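Local coordinates for esterase E25 (PDB 4Q05), which probably hydrolyses carboxylic ester bonds as a dimeric bacterial esterase of the hormone-sensitive lipase family, at residues 291-299 with 347-358. Residues are numbered along the deposited sequence; the frame is centred on the assembly and turned at random.
Sequences FPPTFLITG and AFAELNAFLLQH
Phe295 sends its ring from the strand toward the helix, among Ala347, Glu350, Leu351 and Phe354. With CG anti to the backbone N (chi1 -178°), the ring reaches the helix backbone itself: CZ lies 3.4 Å from Ala347 O, and CE2 is 3.5 Å from Leu351 N, the very N-H and carbonyl that bond to each other in that helical turn. Leu351 CD1 sits over one face, off toward the rim, while CB of Glu350 comes in at the edge. Phe325 of the next strand stacks on the same ring. Against Phe354 the pair is T-shaped: the edge of Phe295 points at the face of Phe354, the planes standing at 74° and the centroids 5.5 Å apart. Phe295 CB makes a CH-pi contact over the centre of that face. The opposite face of Phe354 is covered by His358 CD2, so the ring is sandwiched between Phe295 of the strand and His358, one turn further along its own helix, with its CZ 3.5 Å from Pro293 C.

This is the alpha/beta hydrolase layout, a central sheet flanked by helices. Here the 347-358 part of the C-terminal helix runs antiparallel to strand 294-299, the two axes coming within 9.8 Å. Phe348, which leaves the helix away from the strand, packs on helix 151-160, and Leu351 touches that helix as well as Phe295.

Just before the strand, Pro293 sets its CB and CG over one face of the His358 imidazole, a CH-pi contact with CB 3.5 Å from the ring centroid; Gln357 CG covers the other face. Toward the strand's far end, the extended Ile297 side chain sets CD1 3.6 Å from Ala347 CB. Glu350 bends at chi2 to carry its carboxylate away from this apolar layer, into a salt bridge with Arg316 of the second subunit.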
ATOM      1  N   PHE A 291      18.719  -5.974  -5.360  1.00 27.31           N
ATOM      2  CA  PHE A 291      18.061  -6.606  -4.213  1.00 26.64           C
ATOM      3  C   PHE A 291      17.362  -7.903  -4.610  1.00 27.98           C
ATOM      4  O   PHE A 291      16.818  -8.021  -5.703  1.00 27.64           O
ATOM      5  CB  PHE A 291      17.080  -5.643  -3.517  1.00 25.27           C
ATOM      6  CG  PHE A 291      17.686  -4.901  -2.347  1.00 29.30           C
ATOM      7  CD1 PHE A 291      18.864  -4.180  -2.498  1.00 28.41           C
ATOM      8  CD2 PHE A 291      17.082  -4.935  -1.101  1.00 24.08           C
ATOM      9  CE1 PHE A 291      19.428  -3.501  -1.422  1.00 29.51           C
ATOM     10  CE2 PHE A 291      17.631  -4.259  -0.026  1.00 25.72           C
ATOM     11  CZ  PHE A 291      18.807  -3.533  -0.186  1.00 26.46           C
ATOM     12  N   PRO A 292      17.379  -8.888  -3.709  1.00 27.38           N
ATOM     13  CA  PRO A 292      16.613 -10.119  -3.884  1.00 27.34           C
ATOM     14  C   PRO A 292      15.121  -9.775  -3.882  1.00 25.06           C
ATOM     15  O   PRO A 292      14.770  -8.667  -3.483  1.00 24.78           O
ATOM     16  CB  PRO A 292      16.932 -10.919  -2.606  1.00 27.65           C
ATOM     17  CG  PRO A 292      18.058 -10.218  -1.940  1.00 29.17           C
ATOM     18  CD  PRO A 292      17.988  -8.790  -2.373  1.00 27.87           C
ATOM     19  N   PRO A 293      14.259 -10.711  -4.298  1.00 25.24           N
ATOM     20  CA  PRO A 293      12.816 -10.466  -4.188  1.00 25.54           C
ATOM     21  C   PRO A 293      12.467 -10.092  -2.763  1.00 28.48           C
ATOM     22  O   PRO A 293      12.931 -10.747  -1.827  1.00 25.85           O
ATOM     23  CB  PRO A 293      12.207 -11.826  -4.543  1.00 26.67           C
ATOM     24  CG  PRO A 293      13.207 -12.420  -5.509  1.00 28.84           C
ATOM     25  CD  PRO A 293      14.556 -11.985  -4.983  1.00 28.06           C
ATOM     26  N   THR A 294      11.648  -9.060  -2.610  1.00 24.21           N
ATOM     27  CA  THR A 294      11.346  -8.502  -1.302  1.00 26.52           C
ATOM     28  C   THR A 294       9.834  -8.466  -1.032  1.00 25.79           C
ATOM     29  O   THR A 294       9.033  -8.136  -1.908  1.00 23.81           O
ATOM     30  CB  THR A 294      11.953  -7.096  -1.184  1.00 24.40           C
ATOM     31  OG1 THR A 294      13.375  -7.196  -1.314  1.00 23.77           O
ATOM     32  CG2 THR A 294      11.614  -6.428   0.160  1.00 21.37           C
ATOM     33  N   PHE A 295       9.473  -8.814   0.196  1.00 24.07           N
ATOM     34  CA  PHE A 295       8.092  -8.877   0.647  1.00 24.89           C
ATOM     35  C   PHE A 295       7.965  -7.786   1.697  1.00 22.80           C
ATOM     36  O   PHE A 295       8.743  -7.759   2.663  1.00 23.11           O
ATOM     37  CB  PHE A 295       7.853 -10.267   1.251  1.00 22.10           C
ATOM     38  CG  PHE A 295       6.439 -10.525   1.738  1.00 27.79           C
ATOM     39  CD1 PHE A 295       5.964  -9.942   2.903  1.00 24.35           C
ATOM     40  CD2 PHE A 295       5.621 -11.425   1.067  1.00 26.68           C
ATOM     41  CE1 PHE A 295       4.683 -10.217   3.360  1.00 26.76           C
ATOM     42  CE2 PHE A 295       4.348 -11.715   1.528  1.00 25.98           C
ATOM     43  CZ  PHE A 295       3.878 -11.108   2.672  1.00 25.22           C
ATOM     44  N   LEU A 296       7.010  -6.875   1.517  1.00 20.97           N
ATOM     45  CA  LEU A 296       6.852  -5.763   2.457  1.00 21.91           C
ATOM     46  C   LEU A 296       5.433  -5.694   2.991  1.00 22.87           C
ATOM     47  O   LEU A 296       4.484  -5.967   2.277  1.00 22.65           O
ATOM     48  CB  LEU A 296       7.185  -4.415   1.803  1.00 18.59           C
ATOM     49  CG  LEU A 296       8.562  -4.279   1.147  1.00 21.38           C
ATOM     50  CD1 LEU A 296       8.442  -4.554  -0.352  1.00 21.37           C
ATOM     51  CD2 LEU A 296       9.123  -2.875   1.401  1.00 20.43           C
ATOM     52  N   ILE A 297       5.297  -5.312   4.248  1.00 22.95           N
ATOM     53  CA  ILE A 297       3.987  -5.249   4.871  1.00 22.59           C
ATOM     54  C   ILE A 297       3.892  -4.043   5.791  1.00 21.08           C
ATOM     55  O   ILE A 297       4.862  -3.670   6.466  1.00 21.99           O
ATOM     56  CB  ILE A 297       3.655  -6.568   5.615  1.00 27.22           C
ATOM     57  CG1 ILE A 297       2.296  -6.464   6.313  1.00 25.82           C
ATOM     58  CG2 ILE A 297       4.714  -6.894   6.632  1.00 26.69           C
ATOM     59  CD1 ILE A 297       1.875  -7.760   6.946  1.00 28.88           C
ATOM     60  N   THR A 298       2.725  -3.414   5.788  1.00 20.15           N
ATOM     61  CA  THR A 298       2.473  -2.258   6.624  1.00 22.37           C
ATOM     62  C   THR A 298       0.940  -2.127   6.721  1.00 20.41           C
ATOM     63  O   THR A 298       0.226  -3.080   6.431  1.00 21.63           O
ATOM     64  CB  THR A 298       3.149  -0.989   6.039  1.00 22.29           C
ATOM     65  OG1 THR A 298       2.877   0.154   6.862  1.00 22.05           O
ATOM     66  CG2 THR A 298       2.662  -0.721   4.616  1.00 20.94           C
ATOM     67  N   GLY A 299       0.432  -0.976   7.142  1.00 20.86           N
ATOM     68  CA  GLY A 299      -1.007  -0.822   7.249  1.00 18.03           C
ATOM     69  C   GLY A 299      -1.386   0.636   7.277  1.00 24.58           C
ATOM     70  O   GLY A 299      -0.513   1.497   7.349  1.00 22.34           O
ATOM     71  N   ALA A 347      -1.226 -12.629   5.871  1.00 24.68           N
ATOM     72  CA  ALA A 347       0.081 -12.051   5.596  1.00 27.26           C
ATOM     73  C   ALA A 347       1.159 -13.137   5.549  1.00 28.00           C
ATOM     74  O   ALA A 347       2.005 -13.172   4.651  1.00 25.44           O
ATOM     75  CB  ALA A 347       0.416 -11.028   6.662  1.00 22.50           C
ATOM     76  N   PHE A 348       1.125 -14.036   6.521  1.00 25.93           N
ATOM     77  CA  PHE A 348       2.188 -15.025   6.625  1.00 24.98           C
ATOM     78  C   PHE A 348       1.949 -16.243   5.746  1.00 26.29           C
ATOM     79  O   PHE A 348       2.889 -16.914   5.337  1.00 27.29           O
ATOM     80  CB  PHE A 348       2.459 -15.347   8.090  1.00 25.54           C
ATOM     81  CG  PHE A 348       3.094 -14.200   8.807  1.00 29.15           C
ATOM     82  CD1 PHE A 348       4.423 -13.882   8.567  1.00 27.70           C
ATOM     83  CD2 PHE A 348       2.347 -13.373   9.624  1.00 24.30           C
ATOM     84  CE1 PHE A 348       5.008 -12.787   9.183  1.00 28.05           C
ATOM     85  CE2 PHE A 348       2.929 -12.284  10.253  1.00 31.05           C
ATOM     86  CZ  PHE A 348       4.261 -11.989  10.027  1.00 29.82           C
ATOM     87  N   ALA A 349       0.692 -16.503   5.406  1.00 27.51           N
ATOM     88  CA  ALA A 349       0.433 -17.440   4.321  1.00 27.16           C
ATOM     89  C   ALA A 349       1.030 -16.902   3.006  1.00 23.13           C
ATOM     90  O   ALA A 349       1.650 -17.646   2.246  1.00 26.99           O
ATOM     91  CB  ALA A 349      -1.065 -17.714   4.181  1.00 26.97           C
ATOM     92  N   GLU A 350       0.874 -15.603   2.759  1.00 23.94           N
ATOM     93  CA  GLU A 350       1.513 -14.974   1.604  1.00 23.00           C
ATOM     94  C   GLU A 350       3.045 -15.054   1.705  1.00 24.21           C
ATOM     95  O   GLU A 350       3.717 -15.336   0.720  1.00 26.08           O
ATOM     96  CB  GLU A 350       1.072 -13.512   1.465  1.00 25.39           C
ATOM     97  CG  GLU A 350      -0.417 -13.334   1.130  1.00 24.50           C
ATOM     98  CD  GLU A 350      -0.755 -13.604  -0.342  1.00 27.47           C
ATOM     99  OE1 GLU A 350       0.157 -13.888  -1.154  1.00 26.19           O
ATOM    100  OE2 GLU A 350      -1.953 -13.529  -0.682  1.00 30.06           O
ATOM    101  N   LEU A 351       3.596 -14.810   2.895  1.00 22.35           N
ATOM    102  CA  LEU A 351       5.040 -14.902   3.068  1.00 24.19           C
ATOM    103  C   LEU A 351       5.475 -16.316   2.718  1.00 25.71           C
ATOM    104  O   LEU A 351       6.431 -16.525   1.969  1.00 28.34           O
ATOM    105  CB  LEU A 351       5.460 -14.558   4.503  1.00 22.12           C
ATOM    106  CG  LEU A 351       6.976 -14.634   4.744  1.00 28.03           C
ATOM    107  CD1 LEU A 351       7.728 -13.804   3.710  1.00 26.36           C
ATOM    108  CD2 LEU A 351       7.365 -14.218   6.165  1.00 22.64           C
ATOM    109  N   ASN A 352       4.757 -17.292   3.257  1.00 26.01           N
ATOM    110  CA  ASN A 352       5.055 -18.682   2.960  1.00 27.13           C
ATOM    111  C   ASN A 352       5.092 -18.944   1.465  1.00 28.00           C
ATOM    112  O   ASN A 352       6.020 -19.574   0.960  1.00 26.60           O
ATOM    113  CB  ASN A 352       4.043 -19.610   3.627  1.00 28.95           C
ATOM    114  CG  ASN A 352       4.222 -21.054   3.196  1.00 33.64           C
ATOM    115  OD1 ASN A 352       5.014 -21.798   3.777  1.00 36.81           O
ATOM    116  ND2 ASN A 352       3.501 -21.449   2.169  1.00 29.46           N
ATOM    117  N   ALA A 353       4.081 -18.458   0.753  1.00 26.52           N
ATOM    118  CA  ALA A 353       4.030 -18.642  -0.692  1.00 28.61           C
ATOM    119  C   ALA A 353       5.210 -17.939  -1.357  1.00 29.63           C
ATOM    120  O   ALA A 353       5.757 -18.408  -2.345  1.00 27.88           O
ATOM    121  CB  ALA A 353       2.708 -18.137  -1.260  1.00 28.00           C
ATOM    122  N   PHE A 354       5.604 -16.816  -0.784  1.00 25.47           N
ATOM    123  CA  PHE A 354       6.676 -15.996  -1.325  1.00 27.53           C
ATOM    124  C   PHE A 354       8.015 -16.711  -1.148  1.00 27.83           C
ATOM    125  O   PHE A 354       8.846 -16.712  -2.048  1.00 30.90           O
ATOM    126  CB  PHE A 354       6.671 -14.647  -0.601  1.00 25.93           C
ATOM    127  CG  PHE A 354       7.651 -13.658  -1.145  1.00 28.45           C
ATOM    128  CD1 PHE A 354       7.296 -12.806  -2.178  1.00 25.67           C
ATOM    129  CD2 PHE A 354       8.922 -13.552  -0.594  1.00 26.88           C
ATOM    130  CE1 PHE A 354       8.192 -11.874  -2.670  1.00 29.47           C
ATOM    131  CE2 PHE A 354       9.822 -12.607  -1.072  1.00 27.51           C
ATOM    132  CZ  PHE A 354       9.457 -11.775  -2.119  1.00 24.11           C
ATOM    133  N   LEU A 355       8.213 -17.325   0.015  1.00 29.22           N
ATOM    134  CA  LEU A 355       9.417 -18.118   0.272  1.00 29.11           C
ATOM    135  C   LEU A 355       9.469 -19.370  -0.609  1.00 33.59           C
ATOM    136  O   LEU A 355      10.528 -19.746  -1.103  1.00 35.02           O
ATOM    137  CB  LEU A 355       9.496 -18.520   1.746  1.00 30.03           C
ATOM    138  CG  LEU A 355       9.555 -17.390   2.779  1.00 29.88           C
ATOM    139  CD1 LEU A 355       9.648 -17.966   4.179  1.00 26.61           C
ATOM    140  CD2 LEU A 355      10.726 -16.451   2.499  1.00 27.62           C
ATOM    141  N   LEU A 356       8.330 -20.024  -0.795  1.00 28.63           N
ATOM    142  CA  LEU A 356       8.284 -21.183  -1.690  1.00 36.08           C
ATOM    143  C   LEU A 356       8.649 -20.791  -3.116  1.00 33.72           C
ATOM    144  O   LEU A 356       9.291 -21.549  -3.834  1.00 33.70           O
ATOM    145  CB  LEU A 356       6.910 -21.856  -1.666  1.00 31.50           C
ATOM    146  CG  LEU A 356       6.583 -22.605  -0.375  1.00 36.41           C
ATOM    147  CD1 LEU A 356       5.150 -23.106  -0.401  1.00 38.12           C
ATOM    148  CD2 LEU A 356       7.559 -23.755  -0.169  1.00 44.44           C
ATOM    149  N   GLN A 357       8.245 -19.600  -3.533  1.00 28.84           N
ATOM    150  CA  GLN A 357       8.553 -19.179  -4.898  1.00 30.65           C
ATOM    151  C   GLN A 357      10.008 -18.768  -5.108  1.00 34.26           C
ATOM    152  O   GLN A 357      10.599 -19.081  -6.142  1.00 37.53           O
ATOM    153  CB  GLN A 357       7.632 -18.054  -5.355  1.00 33.31           C
ATOM    154  CG  GLN A 357       8.060 -17.467  -6.692  1.00 41.18           C
ATOM    155  CD  GLN A 357       6.968 -16.665  -7.375  1.00 51.25           C
ATOM    156  OE1 GLN A 357       7.144 -16.185  -8.498  1.00 56.02           O
ATOM    157  NE2 GLN A 357       5.838 -16.511  -6.700  1.00 42.47           N
ATOM    158  N   HIS A 358      10.595 -18.081  -4.132  1.00 26.30           N
ATOM    159  CA  HIS A 358      11.886 -17.451  -4.366  1.00 29.38           C
ATOM    160  C   HIS A 358      13.106 -18.181  -3.795  1.00 31.54           C
ATOM    161  O   HIS A 358      14.208 -18.026  -4.309  1.00 33.22           O
ATOM    162  CB  HIS A 358      11.852 -15.992  -3.906  1.00 29.12           C
ATOM    163  CG  HIS A 358      10.821 -15.170  -4.616  1.00 28.28           C
ATOM    164  ND1 HIS A 358      10.894 -14.892  -5.961  1.00 29.80           N
ATOM    165  CD2 HIS A 358       9.676 -14.594  -4.176  1.00 32.18           C
ATOM    166  CE1 HIS A 358       9.852 -14.163  -6.320  1.00 34.41           C
ATOM    167  NE2 HIS A 358       9.094 -13.972  -5.256  1.00 28.38           N
TER